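Local coordinates for hemolysin II regulatory protein (Bacillus cereus, PDB 2JJ7) that probably binds DNA as a dimeric TetR-family transcriptional regulator of the hemolysin II gene, at residues A15-F20 against N97-T102; H93-P98 against K162-I167; K117-P120 against F126-L129. All blocks are in the same frame, centred on the assembly; numbering follows the deposited sequence.

In the fold
From the N terminus, helix 5-23 of the TetR-type DNA-binding part makes the first tie: interaction 1 brings its residues 15-20 against the start of helix 98-109, closing a long, mostly helical loop that contains the predicted helix-turn-helix. Where that loop ends, interaction 2 begins, since both use Asn97 and Pro98; it joins the end of helix 79-96 to the short turn at 163-166. Interaction 3 is local, bridging 117-120 and 126-129, and falls wholly within the span that interaction 2 encloses. Interactions 1 and 2 touch, their centres about 12 Å apart, whereas interaction 3 stands apart, its centre about 17 Å from that of interaction 1.

Interaction 1 (A15-F20 against N97-T102); sequences AAKKKF and NPEIGT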
loop_
_atom_site.group_PDB
_atom_site.type_symbol
_atom_site.label_atom_id
_atom_site.label_comp_id
_atom_site.label_asym_id
_atom_site.label_seq_id
_atom_site.Cartn_x
_atom_site.Cartn_y
_atom_site.Cartn_z
ATOM N N ALA B 15 14.921 -21.038 -9.327
ATOM C CA ALA B 15 15.207 -20.087 -10.411
ATOM C C ALA B 15 13.976 -19.284 -10.803
ATOM O O ALA B 15 14.046 -18.068 -10.962
ATOM C CB ALA B 15 15.772 -20.809 -11.634
ATOM N N ALA B 16 12.862 -19.986 -10.970
ATOM C CA ALA B 16 11.614 -19.392 -11.407
ATOM C C ALA B 16 11.077 -18.417 -10.340
ATOM O O ALA B 16 10.670 -17.314 -10.666
ATOM C CB ALA B 16 10.618 -20.468 -11.717
ATOM N N LYS B 17 11.083 -18.832 -9.074
ATOM C CA LYS B 17 10.774 -17.926 -7.953
ATOM C C LYS B 17 11.590 -16.634 -8.061
ATOM O O LYS B 17 11.031 -15.536 -8.020
ATOM C CB LYS B 17 11.078 -18.611 -6.611
ATOM C CG LYS B 17 10.762 -17.777 -5.372
ATOM C CD LYS B 17 11.363 -18.380 -4.106
ATOM C CE LYS B 17 10.612 -17.912 -2.882
ATOM N NZ LYS B 17 11.241 -18.355 -1.586
ATOM N N LYS B 18 12.908 -16.779 -8.209
ATOM C CA LYS B 18 13.818 -15.645 -8.307
ATOM C C LYS B 18 13.480 -14.728 -9.484
ATOM O O LYS B 18 13.350 -13.515 -9.317
ATOM C CB LYS B 18 15.270 -16.120 -8.431
ATOM C CG LYS B 18 16.274 -14.959 -8.400
ATOM C CD LYS B 18 17.696 -15.394 -8.690
ATOM C CE LYS B 18 18.628 -14.193 -8.700
ATOM N NZ LYS B 18 20.055 -14.591 -8.539
ATOM N N LYS B 19 13.324 -15.324 -10.662
ATOM C CA LYS B 19 13.125 -14.574 -11.899
ATOM C C LYS B 19 11.744 -13.937 -12.018
ATOM O O LYS B 19 11.633 -12.756 -12.343
ATOM C CB LYS B 19 13.459 -15.451 -13.110
ATOM C CG LYS B 19 14.966 -15.644 -13.324
ATOM C CD LYS B 19 15.566 -14.367 -13.919
ATOM C CE LYS B 19 17.061 -14.301 -13.739
ATOM N NZ LYS B 19 17.573 -12.946 -14.069
ATOM N N PHE B 20 10.698 -14.714 -11.747
ATOM C CA PHE B 20 9.345 -14.164 -11.592
ATOM C C PHE B 20 9.300 -13.014 -10.593
ATOM O O PHE B 20 8.645 -12.008 -10.844
ATOM C CB PHE B 20 8.361 -15.238 -11.131
ATOM C CG PHE B 20 7.868 -16.139 -12.234
ATOM C CD1 PHE B 20 7.352 -15.609 -13.416
ATOM C CD2 PHE B 20 7.877 -17.520 -12.066
ATOM C CE1 PHE B 20 6.885 -16.452 -14.441
ATOM C CE2 PHE B 20 7.403 -18.373 -13.082
ATOM C CZ PHE B 20 6.910 -17.839 -14.265
ATOM N N ASN B 97 9.825 -15.589 2.069
ATOM C CA ASN B 97 9.537 -15.715 0.641
ATOM C C ASN B 97 9.182 -14.391 -0.019
ATOM O O ASN B 97 8.028 -14.205 -0.426
ATOM C CB ASN B 97 8.383 -16.690 0.451
ATOM C CG ASN B 97 8.677 -18.042 1.029
ATOM O OD1 ASN B 97 9.282 -18.879 0.376
ATOM N ND2 ASN B 97 8.236 -18.268 2.262
ATOM N N PRO B 98 10.164 -13.467 -0.126
ATOM C CA PRO B 98 9.833 -12.110 -0.594
ATOM C C PRO B 98 9.137 -12.065 -1.963
ATOM O O PRO B 98 8.251 -11.227 -2.175
ATOM C CB PRO B 98 11.192 -11.387 -0.630
ATOM C CG PRO B 98 12.260 -12.464 -0.391
ATOM C CD PRO B 98 11.571 -13.586 0.322
ATOM N N GLU B 99 9.511 -12.976 -2.864
ATOM C CA GLU B 99 8.960 -13.004 -4.220
ATOM C C GLU B 99 7.453 -13.252 -4.235
ATOM O O GLU B 99 6.742 -12.724 -5.096
ATOM C CB GLU B 99 9.671 -14.069 -5.071
ATOM C CG GLU B 99 11.109 -13.740 -5.349
ATOM C CD GLU B 99 12.070 -14.244 -4.285
ATOM O OE1 GLU B 99 11.634 -14.809 -3.247
ATOM O OE2 GLU B 99 13.284 -14.086 -4.507
ATOM N N ILE B 100 6.985 -14.075 -3.297
ATOM C CA ILE B 100 5.564 -14.380 -3.165
ATOM C C ILE B 100 4.810 -13.098 -2.772
ATOM O O ILE B 100 3.670 -12.884 -3.190
ATOM C CB ILE B 100 5.328 -15.551 -2.152
ATOM C CG1 ILE B 100 5.916 -16.898 -2.666
ATOM C CG2 ILE B 100 3.846 -15.701 -1.806
ATOM C CD1 ILE B 100 5.327 -17.438 -4.034
ATOM N N GLY B 101 5.451 -12.241 -1.983
ATOM C CA GLY B 101 4.876 -10.941 -1.658
ATOM C C GLY B 101 4.583 -10.139 -2.916
ATOM O O GLY B 101 3.447 -9.711 -3.161
ATOM N N THR B 102 5.619 -9.952 -3.724
ATOM C CA THR B 102 5.530 -9.202 -4.972
ATOM C C THR B 102 4.489 -9.821 -5.905
ATOM O O THR B 102 3.631 -9.115 -6.428
ATOM C CB THR B 102 6.903 -9.177 -5.687
ATOM O OG1 THR B 102 7.790 -8.321 -4.960
ATOM C CG2 THR B 102 6.777 -8.675 -7.131
HETATM O O HOH W 1 13.158 -16.254 -1.607
#
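Lys17 and Glu99 bring the two backbones closest, their CA atoms 6.4 Å apart, where the middle of one helix faces the first turn of another. Asn97 marks the break before that turn: it is the first residue to leave helical geometry after helix 79-96 and stands at the N-cap position of helix 98-109, though its side chain makes no capping bond. That side chain instead receives the ammonium group of Lys17. With CG anti to the backbone N (chi1 -179°) and the rest extended, Lys17 reaches across to place NZ 2.8 Å from Asn97 OD1, the donor tilted 24° from the carbonyl plane. Glu99 bends at chi2 (88°), which lays its carboxylate beside the lysine chain, OE1 being 3.3 Å from Lys17 CE. The direct ion pair, Lys17 NZ to Glu99 OE1, is long at 3.9 Å, and a water that accepts from NZ and donates to OE1 completes the link. A cation-pi contact with Tyr62 gives the same lysine a further partner. The contact thus joins the predicted DNA-binding part to the TetR-like C-terminal domain, with helix 51-62 packed against both segments and helix 30-37 against helix 5-23.

Interaction 2 (H93-P98 against K162-I167); sequences HIKENP and KFKKFI
Ile94 meets the ring of Phe163 through its CG2 methyl, 3.9 Å from CE2, in an oblique approach that is the apolar part of this contact. CG of Phe163 stands between the backbone N and the carbonyl carbon (chi1 81°), which sends the ring across to helix 79-96. Next to it Lys164 runs extended beyond CG, its CD 3.8 Å from Lys95 CG, and ends with NZ 3.1 Å from Lys95 O in a weak hydrogen bond. The ammonium group therefore meets a carbonyl at the C-terminal end of the helix, where the helix dipole would probably suit a positive charge. Just past that end, Asn97 turns back on the helix: its ND2 gives a hydrogen bond to O of His93, one turn earlier, at 3.0 Å, in the carbonyl plane and on a lone pair, while also lying over the centre of the His93 ring, 3.4 Å above its plane. On the other segment, Phe163 O accepts from both Phe166 N and Ile167 N, bonds that hold the short helical turn together. Leu159 and Phe122 also pack on Ile94, so the contact joins the end of helix 79-96 to turn 163-166, with helix 169-181 packed alongside, while Phe166 and Lys162 meet the second subunit.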
loop_
_atom_site.group_PDB
_atom_site.type_symbol
_atom_site.label_atom_id
_atom_site.label_comp_id
_atom_site.label_asym_id
_atom_site.label_seq_id
_atom_site.Cartn_x
_atom_site.Cartn_y
_atom_site.Cartn_z
ATOM N N HIS B 93 5.847 -15.245 6.560
ATOM C CA HIS B 93 5.923 -15.924 5.265
ATOM C C HIS B 93 6.651 -15.079 4.204
ATOM O O HIS B 93 7.462 -15.604 3.420
ATOM C CB HIS B 93 4.543 -16.326 4.727
ATOM C CG HIS B 93 4.631 -17.337 3.629
ATOM N ND1 HIS B 93 4.801 -18.682 3.877
ATOM C CD2 HIS B 93 4.665 -17.196 2.285
ATOM C CE1 HIS B 93 4.906 -19.329 2.731
ATOM N NE2 HIS B 93 4.828 -18.451 1.749
ATOM N N ILE B 94 6.316 -13.790 4.162
ATOM C CA ILE B 94 6.886 -12.861 3.182
ATOM C C ILE B 94 8.375 -12.605 3.451
ATOM O O ILE B 94 9.168 -12.472 2.517
ATOM C CB ILE B 94 6.064 -11.535 3.105
ATOM C CG1 ILE B 94 4.650 -11.800 2.545
ATOM C CG2 ILE B 94 6.788 -10.442 2.290
ATOM C CD1 ILE B 94 4.557 -12.929 1.499
ATOM N N LYS B 95 8.744 -12.558 4.731
ATOM C CA LYS B 95 10.132 -12.448 5.132
ATOM C C LYS B 95 10.919 -13.602 4.527
ATOM O O LYS B 95 11.993 -13.397 3.993
ATOM C CB LYS B 95 10.255 -12.491 6.650
ATOM C CG LYS B 95 11.305 -11.552 7.216
ATOM C CD LYS B 95 11.642 -11.853 8.683
ATOM C CE LYS B 95 10.390 -12.070 9.532
ATOM N NZ LYS B 95 10.673 -12.054 11.002
ATOM N N GLU B 96 10.360 -14.805 4.614
ATOM C CA GLU B 96 11.022 -16.025 4.141
ATOM C C GLU B 96 10.895 -16.161 2.622
ATOM O O GLU B 96 11.749 -16.765 1.966
ATOM C CB GLU B 96 10.413 -17.259 4.824
ATOM C CG GLU B 96 10.601 -17.324 6.359
ATOM C CD GLU B 96 9.747 -18.407 7.050
ATOM O OE1 GLU B 96 8.721 -18.844 6.478
ATOM O OE2 GLU B 96 10.092 -18.808 8.188
ATOM N N ASN B 97 9.825 -15.589 2.069
ATOM C CA ASN B 97 9.537 -15.715 0.641
ATOM C C ASN B 97 9.182 -14.391 -0.019
ATOM O O ASN B 97 8.028 -14.205 -0.426
ATOM C CB ASN B 97 8.383 -16.690 0.451
ATOM C CG ASN B 97 8.677 -18.042 1.029
ATOM O OD1 ASN B 97 9.282 -18.879 0.376
ATOM N ND2 ASN B 97 8.236 -18.268 2.262
ATOM N N PRO B 98 10.164 -13.467 -0.126
ATOM C CA PRO B 98 9.833 -12.110 -0.594
ATOM C C PRO B 98 9.137 -12.065 -1.963
ATOM O O PRO B 98 8.251 -11.227 -2.175
ATOM C CB PRO B 98 11.192 -11.387 -0.630
ATOM C CG PRO B 98 12.260 -12.464 -0.391
ATOM C CD PRO B 98 11.571 -13.586 0.322
ATOM N N LYS B 162 10.599 -5.912 0.676
ATOM C CA LYS B 162 11.731 -5.279 1.336
ATOM C C LYS B 162 11.321 -4.622 2.643
ATOM O O LYS B 162 12.082 -3.848 3.187
ATOM C CB LYS B 162 12.360 -4.220 0.417
ATOM C CG LYS B 162 13.274 -4.740 -0.684
ATOM C CD LYS B 162 13.924 -3.562 -1.423
ATOM C CE LYS B 162 15.333 -3.894 -1.888
ATOM N NZ LYS B 162 16.132 -2.665 -2.193
ATOM N N PHE B 163 10.118 -4.917 3.141
ATOM C CA PHE B 163 9.622 -4.277 4.368
ATOM C C PHE B 163 10.571 -4.425 5.560
ATOM O O PHE B 163 10.643 -3.526 6.389
ATOM C CB PHE B 163 8.157 -4.675 4.726
ATOM C CG PHE B 163 8.011 -6.011 5.438
ATOM C CD1 PHE B 163 8.519 -6.201 6.732
ATOM C CD2 PHE B 163 7.319 -7.070 4.827
ATOM C CE1 PHE B 163 8.379 -7.431 7.390
ATOM C CE2 PHE B 163 7.169 -8.314 5.476
ATOM C CZ PHE B 163 7.699 -8.494 6.756
ATOM N N LYS B 164 11.302 -5.543 5.621
ATOM C CA LYS B 164 12.180 -5.834 6.752
ATOM C C LYS B 164 13.374 -4.887 6.798
ATOM O O LYS B 164 14.025 -4.745 7.840
ATOM C CB LYS B 164 12.642 -7.296 6.740
ATOM C CG LYS B 164 13.561 -7.673 5.578
ATOM C CD LYS B 164 13.663 -9.179 5.434
ATOM C CE LYS B 164 14.177 -9.563 4.055
ATOM N NZ LYS B 164 13.908 -10.994 3.735
ATOM N N LYS B 165 13.654 -4.241 5.666
ATOM C CA LYS B 165 14.704 -3.228 5.596
ATOM C C LYS B 165 14.200 -1.882 6.116
ATOM O O LYS B 165 14.992 -1.021 6.485
ATOM C CB LYS B 165 15.264 -3.111 4.174
ATOM C CG LYS B 165 16.144 -4.300 3.781
ATOM C CD LYS B 165 16.583 -4.226 2.321
ATOM C CE LYS B 165 17.642 -5.282 2.004
ATOM N NZ LYS B 165 18.145 -5.204 0.597
ATOM N N PHE B 166 12.879 -1.713 6.149
ATOM C CA PHE B 166 12.277 -0.522 6.727
ATOM C C PHE B 166 11.871 -0.726 8.198
ATOM O O PHE B 166 11.958 0.195 8.996
ATOM C CB PHE B 166 11.076 -0.066 5.881
ATOM C CG PHE B 166 10.306 1.093 6.481
ATOM C CD1 PHE B 166 10.831 2.387 6.459
ATOM C CD2 PHE B 166 9.049 0.886 7.068
ATOM C CE1 PHE B 166 10.123 3.467 7.021
ATOM C CE2 PHE B 166 8.336 1.951 7.635
ATOM C CZ PHE B 166 8.878 3.244 7.613
ATOM N N ILE B 167 11.429 -1.930 8.549
ATOM C CA ILE B 167 10.828 -2.199 9.863
ATOM C C ILE B 167 10.867 -3.697 10.220
ATOM O O ILE B 167 10.616 -4.553 9.361
ATOM C CB ILE B 167 9.352 -1.675 9.918
ATOM C CG1 ILE B 167 8.779 -1.762 11.342
ATOM C CG2 ILE B 167 8.468 -2.386 8.874
ATOM C CD1 ILE B 167 7.432 -1.065 11.535
#

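Interaction 3 (K117-P120 against F126-L129); sequences KIKP and FEQL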
loop_
_atom_site.group_PDB
_atom_site.type_symbol
_atom_site.label_atom_id
_atom_site.label_comp_id
_atom_site.label_asym_id
_atom_site.label_seq_id
_atom_site.Cartn_x
_atom_site.Cartn_y
_atom_site.Cartn_z
ATOM N N LYS B 117 -6.575 -20.662 -9.964
ATOM C CA LYS B 117 -5.665 -21.787 -9.708
ATOM C C LYS B 117 -4.653 -21.551 -8.600
ATOM O O LYS B 117 -4.319 -22.478 -7.872
ATOM C CB LYS B 117 -4.923 -22.215 -10.979
ATOM C CG LYS B 117 -5.776 -22.982 -11.967
ATOM C CD LYS B 117 -6.348 -24.263 -11.369
ATOM C CE LYS B 117 -7.377 -24.875 -12.307
ATOM N NZ LYS B 117 -8.244 -25.864 -11.616
ATOM N N ILE B 118 -4.145 -20.327 -8.492
ATOM C CA ILE B 118 -3.125 -20.004 -7.482
ATOM C C ILE B 118 -3.731 -19.640 -6.127
ATOM O O ILE B 118 -3.048 -19.707 -5.111
ATOM C CB ILE B 118 -2.165 -18.863 -7.948
ATOM C CG1 ILE B 118 -2.940 -17.562 -8.178
ATOM C CG2 ILE B 118 -1.366 -19.283 -9.198
ATOM C CD1 ILE B 118 -2.066 -16.345 -8.245
ATOM N N LYS B 119 -5.014 -19.280 -6.111
ATOM C CA LYS B 119 -5.660 -18.765 -4.898
ATOM C C LYS B 119 -5.431 -19.609 -3.636
ATOM O O LYS B 119 -5.129 -19.041 -2.587
ATOM C CB LYS B 119 -7.167 -18.576 -5.117
ATOM C CG LYS B 119 -7.794 -17.581 -4.172
ATOM C CD LYS B 119 -9.311 -17.522 -4.328
ATOM C CE LYS B 119 -9.818 -16.126 -3.985
ATOM N NZ LYS B 119 -11.263 -16.102 -3.603
ATOM N N PRO B 120 -5.617 -20.957 -3.714
ATOM C CA PRO B 120 -5.430 -21.774 -2.509
ATOM C C PRO B 120 -4.045 -21.663 -1.889
ATOM O O PRO B 120 -3.885 -21.941 -0.702
ATOM C CB PRO B 120 -5.671 -23.203 -3.002
ATOM C CG PRO B 120 -6.568 -23.045 -4.171
ATOM C CD PRO B 120 -6.153 -21.764 -4.831
ATOM N N PHE B 126 -5.111 -15.100 2.684
ATOM C CA PHE B 126 -4.865 -13.671 2.850
ATOM C C PHE B 126 -6.182 -12.877 2.893
ATOM O O PHE B 126 -6.288 -11.869 3.593
ATOM C CB PHE B 126 -3.919 -13.147 1.745
ATOM C CG PHE B 126 -3.276 -11.822 2.080
ATOM C CD1 PHE B 126 -3.781 -10.636 1.559
ATOM C CD2 PHE B 126 -2.177 -11.754 2.948
ATOM C CE1 PHE B 126 -3.200 -9.398 1.885
ATOM C CE2 PHE B 126 -1.572 -10.513 3.273
ATOM C CZ PHE B 126 -2.080 -9.336 2.740
ATOM N N GLU B 127 -7.177 -13.341 2.143
ATOM C CA GLU B 127 -8.512 -12.707 2.104
ATOM C C GLU B 127 -9.326 -12.792 3.418
ATOM O O GLU B 127 -10.430 -12.257 3.502
ATOM C CB GLU B 127 -9.326 -13.262 0.945
ATOM C CG GLU B 127 -9.018 -12.545 -0.356
ATOM C CD GLU B 127 -9.728 -13.129 -1.553
ATOM O OE1 GLU B 127 -10.475 -14.117 -1.397
ATOM O OE2 GLU B 127 -9.525 -12.593 -2.665
ATOM N N GLN B 128 -8.780 -13.462 4.430
ATOM C CA GLN B 128 -9.424 -13.492 5.743
ATOM C C GLN B 128 -9.418 -12.106 6.386
ATOM O O GLN B 128 -10.200 -11.846 7.288
ATOM C CB GLN B 128 -8.724 -14.455 6.685
ATOM C CG GLN B 128 -9.130 -15.900 6.559
ATOM C CD GLN B 128 -8.578 -16.719 7.707
ATOM O OE1 GLN B 128 -8.751 -16.361 8.876
ATOM N NE2 GLN B 128 -7.899 -17.814 7.388
ATOM N N LEU B 129 -8.534 -11.229 5.920
ATOM C CA LEU B 129 -8.377 -9.906 6.514
ATOM C C LEU B 129 -9.678 -9.116 6.685
ATOM O O LEU B 129 -9.936 -8.570 7.757
ATOM C CB LEU B 129 -7.377 -9.094 5.699
ATOM C CG LEU B 129 -7.059 -7.692 6.210
ATOM C CD1 LEU B 129 -6.551 -7.732 7.685
ATOM C CD2 LEU B 129 -6.062 -7.023 5.242
#
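Lys119 and Glu127 form a surface salt bridge within the all-helical C-terminal domain of this TetR-type regulator, joining the 3-10 segment that follows helix 115-118 to the turn between helices 123-126 and 129-138. Their side chains cross at about a right angle, and they are the residues through which the two segments touch: the backbones stay well apart, with the CA atoms of Lys119 and Phe126, the nearest pair, separated by 9.3 Å. Both chains are extended beyond CG, which is how a bridge forms over such a gap. Lys119 starts with CG anti to its backbone nitrogen (chi1 -157°) and runs from its short 3-10 segment toward Glu127. Glu127 comes from the opposite side of the gap, out of a type I beta turn that runs from Phe126 to Leu129, where Leu129 N is bonded to Phe126 O. The pairing is lopsided: one carboxylate oxygen does the work, and OE2 of Glu127 is no closer than 3.8 Å to Lys119, at CE. With an exposed glutamate and a partly exposed lysine, solvent probably weakens the attraction between the charges.

The ring of Phe126 packs edge-to-face on Phe90 and reaches helix 147-158, the backbone O of Phe126 takes a hydrogen bond from Tyr86 OH, and Ile118 rests on Tyr56 and Phe59 of helix 51-62. The bridge therefore links, at the surface, two segments that each send a buried side chain, Ile118 or Phe126, inward. Lys119 NZ comes to Glu127 OE1 on its syn side, 3.1 Å away and 18° out of the carboxylate plane.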